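Local coordinates for APL1 (Anopheles gambiae, PDB 3O6N), which probably acts in mosquito complement-like immunity, as one half of a heterodimer with the leucine-rich repeat protein LRIM1, at residues I28-G38 / K59-F68. Numbering follows the deposited sequence.
Sequences IDMQTQDVYFG and KLPAALLDSF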
ATOM      1  N   ILE A  28      11.653   4.234  33.178  1.00 25.35           N
ATOM      2  CA  ILE A  28      10.575   4.965  33.822  1.00 29.11           C
ATOM      3  C   ILE A  28       9.301   4.166  33.645  1.00 35.82           C
ATOM      4  O   ILE A  28       8.941   3.810  32.523  1.00 30.57           O
ATOM      5  CB  ILE A  28      10.367   6.341  33.159  1.00 30.50           C
ATOM      6  CG1 ILE A  28      11.648   7.174  33.227  1.00 35.57           C
ATOM      7  CG2 ILE A  28       9.196   7.080  33.799  1.00 32.26           C
ATOM      8  CD1 ILE A  28      11.558   8.479  32.465  1.00 31.96           C
ATOM      9  N   ASP A  29       8.622   3.860  34.743  1.00 40.35           N
ATOM     10  CA  ASP A  29       7.304   3.248  34.638  1.00 52.02           C
ATOM     11  C   ASP A  29       6.232   4.270  34.999  1.00 56.63           C
ATOM     12  O   ASP A  29       6.532   5.445  35.211  1.00 53.45           O
ATOM     13  CB  ASP A  29       7.193   1.984  35.498  1.00 57.97           C
ATOM     14  CG  ASP A  29       7.609   2.213  36.933  1.00 65.98           C
ATOM     15  OD1 ASP A  29       6.804   2.780  37.701  1.00 68.66           O
ATOM     16  OD2 ASP A  29       8.736   1.814  37.295  1.00 69.72           O
ATOM     17  N   MET A  30       4.982   3.824  35.050  1.00 64.90           N
ATOM     18  CA  MET A  30       3.872   4.717  35.348  1.00 72.16           C
ATOM     19  C   MET A  30       4.029   5.330  36.739  1.00 77.31           C
ATOM     20  O   MET A  30       3.732   6.507  36.947  1.00 78.33           O
ATOM     21  CB  MET A  30       2.546   3.960  35.249  1.00 72.92           C
ATOM     22  CG  MET A  30       2.439   3.069  34.018  1.00 72.83           C
ATOM     23  SD  MET A  30       2.229   3.987  32.479  1.00 93.12           S
ATOM     24  CE  MET A  30       0.445   3.958  32.310  1.00 83.52           C
ATOM     25  N   GLN A  31       4.509   4.524  37.681  1.00 80.24           N
ATOM     26  CA  GLN A  31       4.655   4.951  39.071  1.00 81.92           C
ATOM     27  C   GLN A  31       5.744   6.005  39.252  1.00 76.30           C
ATOM     28  O   GLN A  31       5.561   6.977  39.987  1.00 74.52           O
ATOM     29  CB  GLN A  31       4.954   3.745  39.968  1.00 88.49           C
ATOM     30  CG  GLN A  31       3.916   2.635  39.894  1.00 93.29           C
ATOM     31  CD  GLN A  31       4.285   1.436  40.747  1.00 97.52           C
ATOM     32  OE1 GLN A  31       5.358   1.394  41.350  1.00 99.54           O
ATOM     33  NE2 GLN A  31       3.395   0.451  40.802  1.00 98.34           N
ATOM     34  N   THR A  32       6.875   5.803  38.581  1.00 71.31           N
ATOM     35  CA  THR A  32       8.047   6.663  38.739  1.00 65.55           C
ATOM     36  C   THR A  32       7.693   8.139  38.872  1.00 67.07           C
ATOM     37  O   THR A  32       6.932   8.679  38.070  1.00 61.87           O
ATOM     38  CB  THR A  32       9.017   6.513  37.554  1.00 58.42           C
ATOM     39  OG1 THR A  32       9.155   5.130  37.211  1.00 52.39           O
ATOM     40  CG2 THR A  32      10.379   7.089  37.908  1.00 57.52           C
ATOM     41  N   GLN A  33       8.251   8.786  39.890  1.00 75.28           N
ATOM     42  CA  GLN A  33       8.099  10.227  40.055  1.00 81.48           C
ATOM     43  C   GLN A  33       8.998  10.956  39.064  1.00 78.69           C
ATOM     44  O   GLN A  33       9.568  10.340  38.164  1.00 78.59           O
ATOM     45  CB  GLN A  33       8.435  10.654  41.485  1.00 90.31           C
ATOM     46  CG  GLN A  33       7.388  10.263  42.518  1.00 98.17           C
ATOM     47  CD  GLN A  33       7.649  10.886  43.876  1.00105.60           C
ATOM     48  OE1 GLN A  33       8.798  11.066  44.280  1.00109.01           O
ATOM     49  NE2 GLN A  33       6.579  11.226  44.586  1.00107.31           N
ATOM     50  N   ASP A  34       9.122  12.268  39.233  1.00 75.34           N
ATOM     51  CA  ASP A  34       9.937  13.080  38.336  1.00 71.76           C
ATOM     52  C   ASP A  34      11.379  12.583  38.270  1.00 63.80           C
ATOM     53  O   ASP A  34      11.963  12.199  39.283  1.00 66.11           O
ATOM     54  CB  ASP A  34       9.897  14.551  38.755  1.00 76.79           C
ATOM     55  CG  ASP A  34       8.521  15.168  38.584  1.00 79.23           C
ATOM     56  OD1 ASP A  34       7.771  14.711  37.696  1.00 77.59           O
ATOM     57  OD2 ASP A  34       8.191  16.110  39.336  1.00 81.82           O
ATOM     58  N   VAL A  35      11.943  12.591  37.065  1.00 54.28           N
ATOM     59  CA  VAL A  35      13.309  12.132  36.830  1.00 48.69           C
ATOM     60  C   VAL A  35      14.098  13.245  36.143  1.00 38.10           C
ATOM     61  O   VAL A  35      13.516  14.233  35.705  1.00 37.54           O
ATOM     62  CB  VAL A  35      13.323  10.854  35.966  1.00 56.57           C
ATOM     63  CG1 VAL A  35      14.742  10.382  35.720  1.00 61.38           C
ATOM     64  CG2 VAL A  35      12.513   9.757  36.636  1.00 60.93           C
ATOM     65  N   TYR A  36      15.418  13.093  36.052  1.00 31.76           N
ATOM     66  CA  TYR A  36      16.265  14.128  35.463  1.00 25.32           C
ATOM     67  C   TYR A  36      16.954  13.681  34.179  1.00 26.43           C
ATOM     68  O   TYR A  36      17.461  12.563  34.091  1.00 30.28           O
ATOM     69  CB  TYR A  36      17.320  14.589  36.471  1.00 25.18           C
ATOM     70  CG  TYR A  36      16.749  15.336  37.648  1.00 29.01           C
ATOM     71  CD1 TYR A  36      15.757  16.292  37.474  1.00 34.30           C
ATOM     72  CD2 TYR A  36      17.188  15.075  38.937  1.00 25.31           C
ATOM     73  CE1 TYR A  36      15.231  16.978  38.551  1.00 36.48           C
ATOM     74  CE2 TYR A  36      16.668  15.757  40.021  1.00 37.61           C
ATOM     75  CZ  TYR A  36      15.689  16.705  39.821  1.00 39.54           C
ATOM     76  OH  TYR A  36      15.167  17.385  40.895  1.00 43.90           O
ATOM     77  N   PHE A  37      16.969  14.576  33.193  1.00 25.27           N
ATOM     78  CA  PHE A  37      17.653  14.346  31.925  1.00 23.66           C
ATOM     79  C   PHE A  37      18.723  15.407  31.711  1.00 25.77           C
ATOM     80  O   PHE A  37      18.499  16.582  31.991  1.00 26.45           O
ATOM     81  CB  PHE A  37      16.656  14.387  30.754  1.00 22.87           C
ATOM     82  CG  PHE A  37      15.754  13.190  30.681  1.00 24.57           C
ATOM     83  CD1 PHE A  37      16.184  12.023  30.078  1.00 26.10           C
ATOM     84  CD2 PHE A  37      14.482  13.228  31.226  1.00 29.16           C
ATOM     85  CE1 PHE A  37      15.360  10.914  30.011  1.00 29.90           C
ATOM     86  CE2 PHE A  37      13.651  12.124  31.160  1.00 27.38           C
ATOM     87  CZ  PHE A  37      14.092  10.965  30.553  1.00 27.49           C
ATOM     88  N   GLY A  38      19.883  14.986  31.213  1.00 25.36           N
ATOM     89  CA  GLY A  38      20.962  15.902  30.890  1.00 24.31           C
ATOM     90  C   GLY A  38      21.484  16.684  32.084  1.00 31.71           C
ATOM     91  O   GLY A  38      21.381  16.239  33.229  1.00 28.16           O
ATOM     92  N   LYS A  59       5.588   6.074  30.610  1.00 26.81           N
ATOM     93  CA  LYS A  59       4.986   7.387  30.411  1.00 23.17           C
ATOM     94  C   LYS A  59       6.077   8.359  29.980  1.00 23.72           C
ATOM     95  O   LYS A  59       7.112   8.465  30.634  1.00 26.18           O
ATOM     96  CB  LYS A  59       4.301   7.885  31.687  1.00 27.87           C
ATOM     97  CG  LYS A  59       3.777   9.309  31.580  1.00 32.59           C
ATOM     98  CD  LYS A  59       2.948   9.706  32.796  1.00 44.04           C
ATOM     99  CE  LYS A  59       2.390  11.116  32.636  1.00 50.63           C
ATOM    100  NZ  LYS A  59       1.450  11.482  33.732  1.00 54.88           N
ATOM    101  N   LEU A  60       5.854   9.049  28.868  1.00 23.32           N
ATOM    102  CA  LEU A  60       6.809  10.043  28.392  1.00 23.09           C
ATOM    103  C   LEU A  60       6.707  11.310  29.241  1.00 19.83           C
ATOM    104  O   LEU A  60       5.670  11.970  29.247  1.00 19.88           O
ATOM    105  CB  LEU A  60       6.543  10.373  26.923  1.00 22.75           C
ATOM    106  CG  LEU A  60       7.541  11.324  26.257  1.00 25.19           C
ATOM    107  CD1 LEU A  60       8.914  10.666  26.128  1.00 23.77           C
ATOM    108  CD2 LEU A  60       7.023  11.772  24.904  1.00 27.66           C
ATOM    109  N   PRO A  61       7.788  11.653  29.961  1.00 23.96           N
ATOM    110  CA  PRO A  61       7.780  12.780  30.902  1.00 23.70           C
ATOM    111  C   PRO A  61       8.080  14.120  30.240  1.00 22.03           C
ATOM    112  O   PRO A  61       8.774  14.167  29.228  1.00 22.82           O
ATOM    113  CB  PRO A  61       8.916  12.424  31.866  1.00 23.97           C
ATOM    114  CG  PRO A  61       9.897  11.683  31.003  1.00 22.95           C
ATOM    115  CD  PRO A  61       9.074  10.932  29.969  1.00 24.01           C
ATOM    116  N   ALA A  62       7.567  15.199  30.822  1.00 21.42           N
ATOM    117  CA  ALA A  62       7.864  16.544  30.346  1.00 24.63           C
ATOM    118  C   ALA A  62       9.333  16.902  30.574  1.00 25.75           C
ATOM    119  O   ALA A  62       9.885  17.767  29.894  1.00 27.02           O
ATOM    120  CB  ALA A  62       6.962  17.559  31.034  1.00 27.99           C
ATOM    121  N   ALA A  63       9.958  16.224  31.531  1.00 24.33           N
ATOM    122  CA  ALA A  63      11.332  16.528  31.923  1.00 28.92           C
ATOM    123  C   ALA A  63      12.326  16.418  30.771  1.00 28.88           C
ATOM    124  O   ALA A  63      13.335  17.119  30.752  1.00 27.00           O
ATOM    125  CB  ALA A  63      11.763  15.643  33.084  1.00 29.67           C
ATOM    126  N   LEU A  64      12.044  15.539  29.813  1.00 24.78           N
ATOM    127  CA  LEU A  64      12.969  15.313  28.707  1.00 22.91           C
ATOM    128  C   LEU A  64      13.167  16.569  27.867  1.00 25.79           C
ATOM    129  O   LEU A  64      14.280  17.076  27.751  1.00 25.87           O
ATOM    130  CB  LEU A  64      12.494  14.156  27.821  1.00 18.86           C
ATOM    131  CG  LEU A  64      13.298  13.930  26.540  1.00 22.33           C
ATOM    132  CD1 LEU A  64      14.768  13.663  26.850  1.00 20.07           C
ATOM    133  CD2 LEU A  64      12.698  12.790  25.729  1.00 21.40           C
ATOM    134  N   LEU A  65      12.081  17.067  27.281  1.00 20.66           N
ATOM    135  CA  LEU A  65      12.153  18.243  26.420  1.00 24.74           C
ATOM    136  C   LEU A  65      12.152  19.556  27.203  1.00 29.21           C
ATOM    137  O   LEU A  65      12.408  20.622  26.642  1.00 29.47           O
ATOM    138  CB  LEU A  65      11.027  18.225  25.383  1.00 26.91           C
ATOM    139  CG  LEU A  65      11.131  17.068  24.389  1.00 25.51           C
ATOM    140  CD1 LEU A  65       9.907  17.001  23.476  1.00 27.01           C
ATOM    141  CD2 LEU A  65      12.416  17.176  23.570  1.00 22.59           C
ATOM    142  N   ASP A  66      11.862  19.482  28.497  1.00 27.92           N
ATOM    143  CA  ASP A  66      12.020  20.651  29.356  1.00 31.01           C
ATOM    144  C   ASP A  66      13.505  20.963  29.519  1.00 29.75           C
ATOM    145  O   ASP A  66      13.887  22.115  29.716  1.00 27.81           O
ATOM    146  CB  ASP A  66      11.369  20.423  30.721  1.00 30.02           C
ATOM    147  CG  ASP A  66       9.866  20.647  30.696  1.00 38.64           C
ATOM    148  OD1 ASP A  66       9.296  20.767  29.590  1.00 40.73           O
ATOM    149  OD2 ASP A  66       9.254  20.699  31.785  1.00 42.71           O
ATOM    150  N   SER A  67      14.332  19.925  29.422  1.00 27.98           N
ATOM    151  CA  SER A  67      15.777  20.053  29.587  1.00 25.93           C
ATOM    152  C   SER A  67      16.508  20.122  28.250  1.00 26.05           C
ATOM    153  O   SER A  67      17.527  20.798  28.129  1.00 29.26           O
ATOM    154  CB  SER A  67      16.331  18.893  30.416  1.00 29.71           C
ATOM    155  OG  SER A  67      15.818  18.922  31.733  1.00 32.44           O
ATOM    156  N   PHE A  68      15.992  19.409  27.255  1.00 23.02           N
ATOM    157  CA  PHE A  68      16.568  19.436  25.917  1.00 25.41           C
ATOM    158  C   PHE A  68      15.660  20.217  24.977  1.00 27.27           C
ATOM    159  O   PHE A  68      14.703  19.669  24.432  1.00 26.72           O
ATOM    160  CB  PHE A  68      16.783  18.011  25.404  1.00 28.53           C
ATOM    161  CG  PHE A  68      17.907  17.289  26.092  1.00 27.56           C
ATOM    162  CD1 PHE A  68      19.090  17.021  25.419  1.00 26.34           C
ATOM    163  CD2 PHE A  68      17.792  16.897  27.417  1.00 28.76           C
ATOM    164  CE1 PHE A  68      20.135  16.364  26.053  1.00 26.74           C
ATOM    165  CE2 PHE A  68      18.832  16.241  28.057  1.00 27.45           C
ATOM    166  CZ  PHE A  68      20.003  15.974  27.373  1.00 25.89           C
TER
HETATM  167  O   HOH W   1      15.348  16.814  33.391  1.00 25.45           O
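A single water ties Phe37 to Ser67: it accepts from Phe37 N at 2.8 Å and is hydrogen-bonded to Ser67 OG at 2.7 Å, bridging the strand 36-37 and the helix 63-67 where no direct hydrogen bond crosses. Beside this water link, Phe37 has the largest share of the contact. With CG anti to its own carbonyl carbon (chi1 -72°), the ring brings CD2 to 3.6 Å from Leu64 CA. Leu64 CD1 sits over one face, 4.1 Å from the ring centroid and offset toward the rim, a CH-pi contact, while Pro61 CG comes in at the ring edge, 3.8 Å from Phe37 CE2. Pro61 CG also meets Ile28 CD1, so the proline bridges Ile28 and Phe37, near the two ends of 28-38. This is the N-terminal end of the leucine-rich repeat solenoid, where helix 63-67, between strands 49-53 and 73-75, packs against the segment linking strands 21-24 and 49-53; Phe23, from the first strand of the parallel stack, meets both Phe37 and Phe68 edge-to-face. Phe68 turns the edge of its ring to the chain at Gly38, with CE2 3.6 Å from Gly38 N. At the far end of the loop, Asp29 OD1 accepts from Thr32 N in an Asx motif, and Asp29 N donates to Thr32 OG1 at 2.8 Å, bracing the turn from which poorly ordered Met30 makes a loose contact with Lys59 through SD.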